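Local atomic coordinates of agarase (Pseudoalteromonas fuliginea, PDB entry 6XJ9), a protein that probably hydrolyses the glycosidic linkages of agarose, as a family 50 glycoside hydrolase from a marine bacterium. Residues T303-I308 with F715-S720; A664-F669 with I710-F715; L678-L683 with E730-G735. All coordinates share one frame; numbering follows the deposited sequence.

Overall arrangement
Interaction 2 pairs barrel strands 664-666 and 709-714, and interactions 1 and 3 lie at or beyond their C-terminal ends, the end at which (beta/alpha)8 glycoside hydrolases carry their active site. Interactions 1 and 2 have centres about 11 Å apart, share Phe715 and lie on neighbouring strands: Asp306 N is 2.7 Å from Trp714 O, a probable hydrogen bond between strands 299-305 and 709-714. Interaction 3 joins the loops that follow strands 664-666 and 709-714, its centre about 13 Å from that of interaction 1 and 19 Å from that of interaction 2. Val734 O ties it to both, lying 2.9 Å from Gln716 N and 2.8 Å from Trp714 NE1.

Interaction 1: residues T303-I308 with F715-S720; sequences TGIDII and FQYIDS
Asp306 and Gln716 bring the two backbones to a CA-CA distance of 4.8 Å, and just beyond them Tyr717 N donates a weak, bent hydrogen bond to Asp306 O (3.1 Å, 125° at the hydrogen). The side chain of Ile305 reaches into this junction with its CG2 branch, which sits 3.3 Å from Tyr717 N and also packs on Tyr717 CB. Ile307 crosses Phe715 obliquely, setting CG1 3.6 Å from CE2 of that ring, and the same CG1 lies 3.5 Å from Gln716 OE1. The amide at the end of Gln716 is turned back on its own segment, where NE2 gives a weak bond to Ile718 O at 2.8 Å. Gln716 CB, meanwhile, covers the rim of one face of Phe715. The peptide bond between these two residues is cis, a non-proline cis linkage at the end of the last barrel strand, as in many glycoside hydrolases of clan GH-A. Here the first and last strands of the (beta/alpha)8 barrel close on each other, 299-305 beside 709-714. With CG anti to the backbone N (chi1 -172°), the Tyr717 ring is carried towards helix 413-428; Ile308 CD1 lies near Tyr717 CG, and the Tyr717 hydroxyl is hydrogen-bonded to Arg424 and Thr421. Asp306 places OD2 at the edge of Phe715, whereas OD1 accepts a bond from Asn435 N. A water bridges the segments further along, donating to Ile307 O at 2.8 Å and accepting from Ile718 N at 3.2 Å.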
loop_
_atom_site.group_PDB
_atom_site.type_symbol
_atom_site.label_atom_id
_atom_site.label_comp_id
_atom_site.label_asym_id
_atom_site.label_seq_id
_atom_site.Cartn_x
_atom_site.Cartn_y
_atom_site.Cartn_z
ATOM N N THR A 303 22.762 1.472 2.933
ATOM C CA THR A 303 21.460 1.745 2.353
ATOM C C THR A 303 21.260 3.257 2.332
ATOM O O THR A 303 21.836 3.985 3.144
ATOM C CB THR A 303 20.326 1.022 3.098
ATOM O OG1 THR A 303 20.263 1.553 4.426
ATOM C CG2 THR A 303 20.518 -0.479 3.147
ATOM N N GLY A 304 20.468 3.728 1.365
ATOM C CA GLY A 304 20.313 5.161 1.194
ATOM C C GLY A 304 19.896 5.501 -0.231
ATOM O O GLY A 304 19.551 4.613 -1.002
ATOM N N ILE A 305 19.985 6.795 -0.555
ATOM C CA ILE A 305 19.329 7.390 -1.700
ATOM C C ILE A 305 20.322 8.327 -2.375
ATOM O O ILE A 305 21.054 9.065 -1.705
ATOM C CB ILE A 305 18.067 8.142 -1.212
ATOM C CG1 ILE A 305 16.983 7.196 -0.690
ATOM C CG2 ILE A 305 17.532 9.060 -2.288
ATOM C CD1 ILE A 305 15.887 7.870 0.127
ATOM N N ASP A 306 20.290 8.349 -3.709
ATOM C CA ASP A 306 21.201 9.183 -4.471
ATOM C C ASP A 306 20.565 10.541 -4.751
ATOM O O ASP A 306 19.350 10.696 -4.659
ATOM C CB ASP A 306 21.563 8.540 -5.808
ATOM C CG ASP A 306 22.163 7.146 -5.723
ATOM O OD1 ASP A 306 23.096 6.944 -4.906
ATOM O OD2 ASP A 306 21.716 6.273 -6.510
ATOM N N ILE A 307 21.411 11.505 -5.132
ATOM C CA ILE A 307 20.976 12.828 -5.574
ATOM C C ILE A 307 20.280 13.550 -4.413
ATOM O O ILE A 307 19.139 14.010 -4.534
ATOM C CB ILE A 307 20.122 12.760 -6.867
ATOM C CG1 ILE A 307 20.729 11.803 -7.898
ATOM C CG2 ILE A 307 19.920 14.151 -7.460
ATOM C CD1 ILE A 307 21.858 12.404 -8.704
ATOM N N ILE A 308 20.995 13.650 -3.284
ATOM C CA ILE A 308 20.567 14.494 -2.175
ATOM C C ILE A 308 21.080 15.904 -2.444
ATOM O O ILE A 308 22.031 16.359 -1.805
ATOM C CB ILE A 308 21.078 13.981 -0.814
ATOM C CG1 ILE A 308 20.952 12.463 -0.659
ATOM C CG2 ILE A 308 20.397 14.735 0.332
ATOM C CD1 ILE A 308 19.542 11.957 -0.634
ATOM N N PHE A 715 18.075 5.384 -6.681
ATOM C CA PHE A 715 18.048 6.590 -7.503
ATOM C C PHE A 715 16.592 6.995 -7.741
ATOM O O PHE A 715 15.902 6.339 -8.514
ATOM C CB PHE A 715 18.771 6.341 -8.836
ATOM C CG PHE A 715 18.989 7.565 -9.697
ATOM C CD1 PHE A 715 17.978 8.058 -10.513
ATOM C CD2 PHE A 715 20.219 8.212 -9.717
ATOM C CE1 PHE A 715 18.182 9.177 -11.310
ATOM C CE2 PHE A 715 20.418 9.339 -10.504
ATOM C CZ PHE A 715 19.403 9.819 -11.304
ATOM N N GLN A 716 16.112 8.100 -7.140
ATOM C CA GLN A 716 16.839 9.141 -6.427
ATOM C C GLN A 716 15.884 9.730 -5.375
ATOM O O GLN A 716 14.803 9.202 -5.145
ATOM C CB GLN A 716 17.301 10.208 -7.432
ATOM C CG GLN A 716 16.148 10.958 -8.097
ATOM C CD GLN A 716 16.488 11.961 -9.175
ATOM O OE1 GLN A 716 17.638 12.212 -9.502
ATOM N NE2 GLN A 716 15.464 12.539 -9.776
ATOM N N TYR A 717 16.271 10.845 -4.755
ATOM C CA TYR A 717 15.556 11.388 -3.606
ATOM C C TYR A 717 14.187 11.914 -4.019
ATOM O O TYR A 717 13.155 11.543 -3.445
ATOM C CB TYR A 717 16.398 12.489 -2.942
ATOM C CG TYR A 717 15.888 13.023 -1.619
ATOM C CD1 TYR A 717 15.033 12.293 -0.802
ATOM C CD2 TYR A 717 16.326 14.259 -1.156
ATOM C CE1 TYR A 717 14.580 12.796 0.413
ATOM C CE2 TYR A 717 15.884 14.779 0.049
ATOM C CZ TYR A 717 15.018 14.042 0.837
ATOM O OH TYR A 717 14.607 14.572 2.023
ATOM N N ILE A 718 14.224 12.804 -5.009
ATOM C CA ILE A 718 13.098 13.584 -5.488
ATOM C C ILE A 718 12.695 13.058 -6.860
ATOM O O ILE A 718 13.567 12.770 -7.682
ATOM C CB ILE A 718 13.535 15.054 -5.606
ATOM C CG1 ILE A 718 14.092 15.567 -4.276
ATOM C CG2 ILE A 718 12.396 15.921 -6.129
ATOM C CD1 ILE A 718 15.205 16.582 -4.415
ATOM N N ASP A 719 11.381 12.955 -7.100
ATOM C CA ASP A 719 10.874 12.653 -8.432
ATOM C C ASP A 719 11.488 13.622 -9.440
ATOM O O ASP A 719 11.723 14.799 -9.140
ATOM C CB ASP A 719 9.359 12.855 -8.540
ATOM C CG ASP A 719 8.505 11.699 -8.076
ATOM O OD1 ASP A 719 8.926 10.546 -8.241
ATOM O OD2 ASP A 719 7.379 11.969 -7.595
ATOM N N SER A 720 11.739 13.119 -10.653
ATOM C CA SER A 720 12.166 13.993 -11.731
ATOM C C SER A 720 11.025 14.965 -12.023
ATOM O O SER A 720 9.877 14.620 -11.760
ATOM C CB SER A 720 12.520 13.190 -12.950
ATOM O OG SER A 720 13.819 12.627 -12.814
HETATM O O HOH W 1 16.938 13.840 -6.319
#

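Interaction 2: residues A664-F669 with I710-F715; sequences AIIGEF and IGAHWF
Phe669 and Trp714 form a T-shaped pair: the edge of the indole points at the face of the phenyl ring, the planes stand 86° apart, and Trp714 CE3 comes within 3.6 Å of Phe669 CE2. The Phe669 ring can lie back across the neighbouring strand because CG sits between the backbone N and the carbonyl carbon (chi1 79°), which also brings CE1 against Ala712 CB at 4.0 Å. Glu668 and Phe715 instead run side by side in the same direction, their CB atoms 3.8 Å apart; the carboxylate then binds Tyr645 through OE1 and Arg619 through OE2. On this same side of the backbone Ile665 CD1 meets His713 CE1 at 3.9 Å, while a water links His713 ND1 to Gly667 O and Ser432 bonds to NE2. Backbone hydrogen bonds of the parallel strand pair hold the framework, among them an almost straight one from Ile666 N to Gly711 O (3.1 Å, 177°). Further along, Phe715 N donates to Phe669 O at 3.0 Å. The two strands belong to a right-handed beta-alpha-beta crossover of the barrel. Its helix 689-704 covers Ile666, Phe669 and Ala712, with Tyr699 stacked on Phe669, while strand 640-643 flanks 664-666 and strand 299-305 flanks 709-714.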
loop_
_atom_site.group_PDB
_atom_site.type_symbol
_atom_site.label_atom_id
_atom_site.label_comp_id
_atom_site.label_asym_id
_atom_site.label_seq_id
_atom_site.Cartn_x
_atom_site.Cartn_y
_atom_site.Cartn_z
ATOM N N ALA A 664 30.849 -5.777 -3.281
ATOM C CA ALA A 664 30.261 -5.007 -4.370
ATOM C C ALA A 664 29.179 -4.082 -3.818
ATOM O O ALA A 664 28.611 -4.338 -2.764
ATOM C CB ALA A 664 29.691 -5.939 -5.424
ATOM N N ILE A 665 28.898 -2.987 -4.535
ATOM C CA ILE A 665 27.812 -2.124 -4.108
ATOM C C ILE A 665 26.968 -1.768 -5.329
ATOM O O ILE A 665 27.505 -1.651 -6.434
ATOM C CB ILE A 665 28.348 -0.893 -3.332
ATOM C CG1 ILE A 665 27.200 -0.083 -2.710
ATOM C CG2 ILE A 665 29.244 -0.027 -4.219
ATOM C CD1 ILE A 665 27.647 1.051 -1.799
ATOM N N ILE A 666 25.645 -1.659 -5.133
ATOM C CA ILE A 666 24.759 -1.161 -6.179
ATOM C C ILE A 666 24.668 0.360 -6.044
ATOM O O ILE A 666 24.275 0.878 -4.991
ATOM C CB ILE A 666 23.366 -1.839 -6.154
ATOM C CG1 ILE A 666 23.419 -3.311 -6.567
ATOM C CG2 ILE A 666 22.387 -1.082 -7.036
ATOM C CD1 ILE A 666 23.739 -3.534 -8.041
ATOM N N GLY A 667 25.047 1.062 -7.116
ATOM C CA GLY A 667 25.071 2.520 -7.135
ATOM C C GLY A 667 23.693 3.147 -7.317
ATOM O O GLY A 667 23.433 4.223 -6.779
ATOM N N GLU A 668 22.846 2.481 -8.113
ATOM C CA GLU A 668 21.534 2.985 -8.489
ATOM C C GLU A 668 20.620 1.811 -8.831
ATOM O O GLU A 668 21.073 0.815 -9.388
ATOM C CB GLU A 668 21.563 3.891 -9.726
ATOM C CG GLU A 668 22.610 4.984 -9.705
ATOM C CD GLU A 668 22.854 5.722 -11.013
ATOM O OE1 GLU A 668 22.026 5.619 -11.936
ATOM O OE2 GLU A 668 23.879 6.405 -11.107
ATOM N N PHE A 669 19.347 1.966 -8.462
ATOM C CA PHE A 669 18.232 1.126 -8.864
ATOM C C PHE A 669 16.959 1.904 -8.536
ATOM O O PHE A 669 16.996 2.815 -7.711
ATOM C CB PHE A 669 18.249 -0.219 -8.123
ATOM C CG PHE A 669 17.727 -0.189 -6.709
ATOM C CD1 PHE A 669 18.529 0.249 -5.664
ATOM C CD2 PHE A 669 16.430 -0.584 -6.418
ATOM C CE1 PHE A 669 18.062 0.274 -4.359
ATOM C CE2 PHE A 669 15.953 -0.540 -5.114
ATOM C CZ PHE A 669 16.767 -0.122 -4.078
ATOM N N ILE A 710 27.254 -5.468 -0.349
ATOM C CA ILE A 710 27.248 -4.891 0.985
ATOM C C ILE A 710 26.314 -3.680 1.035
ATOM O O ILE A 710 26.371 -2.878 1.969
ATOM C CB ILE A 710 28.688 -4.571 1.462
ATOM C CG1 ILE A 710 29.490 -3.681 0.502
ATOM C CG2 ILE A 710 29.431 -5.873 1.711
ATOM C CD1 ILE A 710 28.969 -2.275 0.297
ATOM N N GLY A 711 25.449 -3.540 0.022
ATOM C CA GLY A 711 24.503 -2.438 0.035
ATOM C C GLY A 711 24.065 -2.003 -1.357
ATOM O O GLY A 711 24.543 -2.513 -2.374
ATOM N N ALA A 712 23.140 -1.044 -1.365
ATOM C CA ALA A 712 22.545 -0.526 -2.585
ATOM C C ALA A 712 21.984 0.860 -2.300
ATOM O O ALA A 712 21.419 1.095 -1.234
ATOM C CB ALA A 712 21.448 -1.451 -3.059
ATOM N N HIS A 713 22.132 1.755 -3.279
ATOM C CA HIS A 713 21.584 3.094 -3.185
ATOM C C HIS A 713 20.475 3.266 -4.229
ATOM O O HIS A 713 20.629 2.874 -5.386
ATOM C CB HIS A 713 22.703 4.131 -3.328
ATOM C CG HIS A 713 23.636 4.241 -2.164
ATOM N ND1 HIS A 713 25.015 4.249 -2.328
ATOM C CD2 HIS A 713 23.404 4.368 -0.838
ATOM C CE1 HIS A 713 25.597 4.359 -1.150
ATOM N NE2 HIS A 713 24.629 4.427 -0.208
ATOM N N TRP A 714 19.361 3.865 -3.792
ATOM C CA TRP A 714 18.182 4.130 -4.600
ATOM C C TRP A 714 18.361 5.430 -5.380
ATOM O O TRP A 714 18.728 6.466 -4.820
ATOM C CB TRP A 714 16.965 4.233 -3.657
ATOM C CG TRP A 714 15.734 4.772 -4.317
ATOM C CD1 TRP A 714 15.436 6.079 -4.579
ATOM C CD2 TRP A 714 14.641 3.998 -4.843
ATOM N NE1 TRP A 714 14.211 6.173 -5.194
ATOM C CE2 TRP A 714 13.712 4.910 -5.385
ATOM C CE3 TRP A 714 14.359 2.628 -4.892
ATOM C CZ2 TRP A 714 12.513 4.492 -5.963
ATOM C CZ3 TRP A 714 13.177 2.212 -5.470
ATOM C CH2 TRP A 714 12.275 3.135 -6.001
ATOM N N PHE A 715 18.075 5.384 -6.681
ATOM C CA PHE A 715 18.048 6.590 -7.503
ATOM C C PHE A 715 16.592 6.995 -7.741
ATOM O O PHE A 715 15.902 6.339 -8.514
ATOM C CB PHE A 715 18.771 6.341 -8.836
ATOM C CG PHE A 715 18.989 7.565 -9.697
ATOM C CD1 PHE A 715 17.978 8.058 -10.513
ATOM C CD2 PHE A 715 20.219 8.212 -9.717
ATOM C CE1 PHE A 715 18.182 9.177 -11.310
ATOM C CE2 PHE A 715 20.418 9.339 -10.504
ATOM C CZ PHE A 715 19.403 9.819 -11.304
HETATM O O HOH W 2 25.603 5.392 -5.008
#

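Interaction 3: residues L678-L683 with E730-G735; sequences LFHPGL and ENYNVG
Near His680 and Tyr732 the two loops run almost at right angles, 84° apart end to end, and are joined by a backbone bond from Asn733 N to His680 O at 3.0 Å. Asn733 is the centre of an inverse gamma turn that bends its loop away just after this bond. The rings of His680 and Tyr732 point the same way, side by side, yet are tilted by 50°, so that the tyrosine presents an edge to the imidazole face, CE1 standing 3.3 Å from NE2. CG of His680 lies anti to its N (chi1 -161°), an arrangement that lays the imidazole over this edge and brings ND1 within 2.9 Å of Gly682 N, which donates to it. Gly682 CA rests on one face of Tyr732 in a CH-pi contact, 3.7 Å from the ring centroid, and Glu730 CG covers the opposite face. Replacing His680 by alanine would probably deprive Gly682 N of its acceptor and leave the Tyr732 edge without an aromatic surface to rest on. Leu678 adds its CD1, 3.4 Å from Tyr732 O, and a water accepts from Phe679 N and donates to Asn731 O at 2.7 Å. Ser159 and Ile172, both from the agarase CBM-like region, meet His680, and Ser159 O also receives Asn731 ND2, so the contact borders that region. Because ND1 accepts the hydrogen bond from Gly682 N, a proton on this nitrogen is unlikely; Pro681 O is buried here with no polar partner in the model.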
loop_
_atom_site.group_PDB
_atom_site.type_symbol
_atom_site.label_atom_id
_atom_site.label_comp_id
_atom_site.label_asym_id
_atom_site.label_seq_id
_atom_site.Cartn_x
_atom_site.Cartn_y
_atom_site.Cartn_z
ATOM N N LEU A 678 2.906 10.919 -12.625
ATOM C CA LEU A 678 3.928 11.235 -13.609
ATOM C C LEU A 678 3.651 10.445 -14.884
ATOM O O LEU A 678 2.991 9.410 -14.848
ATOM C CB LEU A 678 5.323 10.916 -13.058
ATOM C CG LEU A 678 5.780 11.762 -11.861
ATOM C CD1 LEU A 678 7.278 11.623 -11.653
ATOM C CD2 LEU A 678 5.423 13.229 -12.056
ATOM N N PHE A 679 4.199 10.930 -16.002
ATOM C CA PHE A 679 3.890 10.392 -17.323
ATOM C C PHE A 679 4.847 9.272 -17.721
ATOM O O PHE A 679 4.720 8.722 -18.816
ATOM C CB PHE A 679 3.923 11.514 -18.362
ATOM C CG PHE A 679 2.935 12.601 -18.033
ATOM C CD1 PHE A 679 1.590 12.298 -17.874
ATOM C CD2 PHE A 679 3.361 13.902 -17.809
ATOM C CE1 PHE A 679 0.679 13.285 -17.534
ATOM C CE2 PHE A 679 2.445 14.890 -17.486
ATOM C CZ PHE A 679 1.110 14.580 -17.350
ATOM N N HIS A 680 5.798 8.954 -16.831
ATOM C CA HIS A 680 6.779 7.916 -17.091
ATOM C C HIS A 680 7.092 7.219 -15.774
ATOM O O HIS A 680 7.573 7.854 -14.832
ATOM C CB HIS A 680 8.034 8.523 -17.733
ATOM C CG HIS A 680 8.902 7.542 -18.450
ATOM N ND1 HIS A 680 9.160 6.277 -17.954
ATOM C CD2 HIS A 680 9.602 7.647 -19.597
ATOM C CE1 HIS A 680 9.963 5.639 -18.781
ATOM N NE2 HIS A 680 10.232 6.454 -19.800
ATOM N N PRO A 681 6.767 5.913 -15.641
ATOM C CA PRO A 681 7.094 5.177 -14.424
ATOM C C PRO A 681 8.603 4.989 -14.267
ATOM O O PRO A 681 9.091 4.819 -13.152
ATOM C CB PRO A 681 6.338 3.849 -14.573
ATOM C CG PRO A 681 6.126 3.688 -16.062
ATOM C CD PRO A 681 6.065 5.088 -16.639
ATOM N N GLY A 682 9.344 5.053 -15.379
ATOM C CA GLY A 682 10.792 4.908 -15.316
ATOM C C GLY A 682 11.272 3.648 -16.032
ATOM O O GLY A 682 10.741 3.278 -17.076
ATOM N N LEU A 683 12.285 2.992 -15.455
ATOM C CA LEU A 683 12.932 1.884 -16.139
ATOM C C LEU A 683 12.292 0.570 -15.716
ATOM O O LEU A 683 12.095 -0.305 -16.549
ATOM C CB LEU A 683 14.440 1.914 -15.850
ATOM C CG LEU A 683 15.214 2.985 -16.611
ATOM C CD1 LEU A 683 16.606 3.167 -16.036
ATOM C CD2 LEU A 683 15.295 2.627 -18.087
ATOM N N GLU A 730 14.310 13.426 -18.980
ATOM C CA GLU A 730 13.937 12.318 -18.108
ATOM C C GLU A 730 12.858 12.801 -17.129
ATOM O O GLU A 730 13.069 13.771 -16.412
ATOM C CB GLU A 730 15.201 11.845 -17.378
ATOM C CG GLU A 730 15.204 10.395 -16.918
ATOM C CD GLU A 730 16.591 9.807 -16.640
ATOM O OE1 GLU A 730 16.828 9.346 -15.495
ATOM O OE2 GLU A 730 17.441 9.790 -17.568
ATOM N N ASN A 731 11.722 12.098 -17.077
ATOM C CA ASN A 731 10.554 12.568 -16.331
ATOM C C ASN A 731 9.917 11.425 -15.543
ATOM O O ASN A 731 8.693 11.298 -15.519
ATOM C CB ASN A 731 9.543 13.320 -17.216
ATOM C CG ASN A 731 8.950 12.510 -18.354
ATOM O OD1 ASN A 731 9.528 11.510 -18.783
ATOM N ND2 ASN A 731 7.787 12.932 -18.849
ATOM N N TYR A 732 10.756 10.644 -14.848
ATOM C CA TYR A 732 10.356 9.383 -14.233
ATOM C C TYR A 732 9.919 9.549 -12.780
ATOM O O TYR A 732 10.412 10.428 -12.074
ATOM C CB TYR A 732 11.562 8.452 -14.075
ATOM C CG TYR A 732 12.316 8.062 -15.320
ATOM C CD1 TYR A 732 11.771 8.231 -16.585
ATOM C CD2 TYR A 732 13.551 7.432 -15.222
ATOM C CE1 TYR A 732 12.456 7.830 -17.718
ATOM C CE2 TYR A 732 14.247 7.025 -16.352
ATOM C CZ TYR A 732 13.693 7.222 -17.607
ATOM O OH TYR A 732 14.363 6.825 -18.730
ATOM N N ASN A 733 9.073 8.612 -12.327
ATOM C CA ASN A 733 8.761 8.380 -10.924
ATOM C C ASN A 733 9.919 7.640 -10.242
ATOM O O ASN A 733 9.791 6.457 -9.917
ATOM C CB ASN A 733 7.399 7.675 -10.776
ATOM C CG ASN A 733 6.999 7.307 -9.355
ATOM O OD1 ASN A 733 6.440 6.233 -9.117
ATOM N ND2 ASN A 733 7.229 8.195 -8.399
ATOM N N VAL A 734 11.026 8.359 -9.996
ATOM C CA VAL A 734 12.229 7.818 -9.370
ATOM C C VAL A 734 12.344 8.265 -7.906
ATOM O O VAL A 734 13.253 7.842 -7.194
ATOM C CB VAL A 734 13.509 8.208 -10.144
ATOM C CG1 VAL A 734 13.723 7.398 -11.419
ATOM C CG2 VAL A 734 13.587 9.700 -10.428
ATOM N N GLY A 735 11.456 9.155 -7.455
ATOM C CA GLY A 735 11.606 9.781 -6.146
ATOM C C GLY A 735 11.127 8.899 -4.995
ATOM O O GLY A 735 10.115 8.208 -5.113
HETATM O O HOH W 3 6.398 12.676 -15.862
#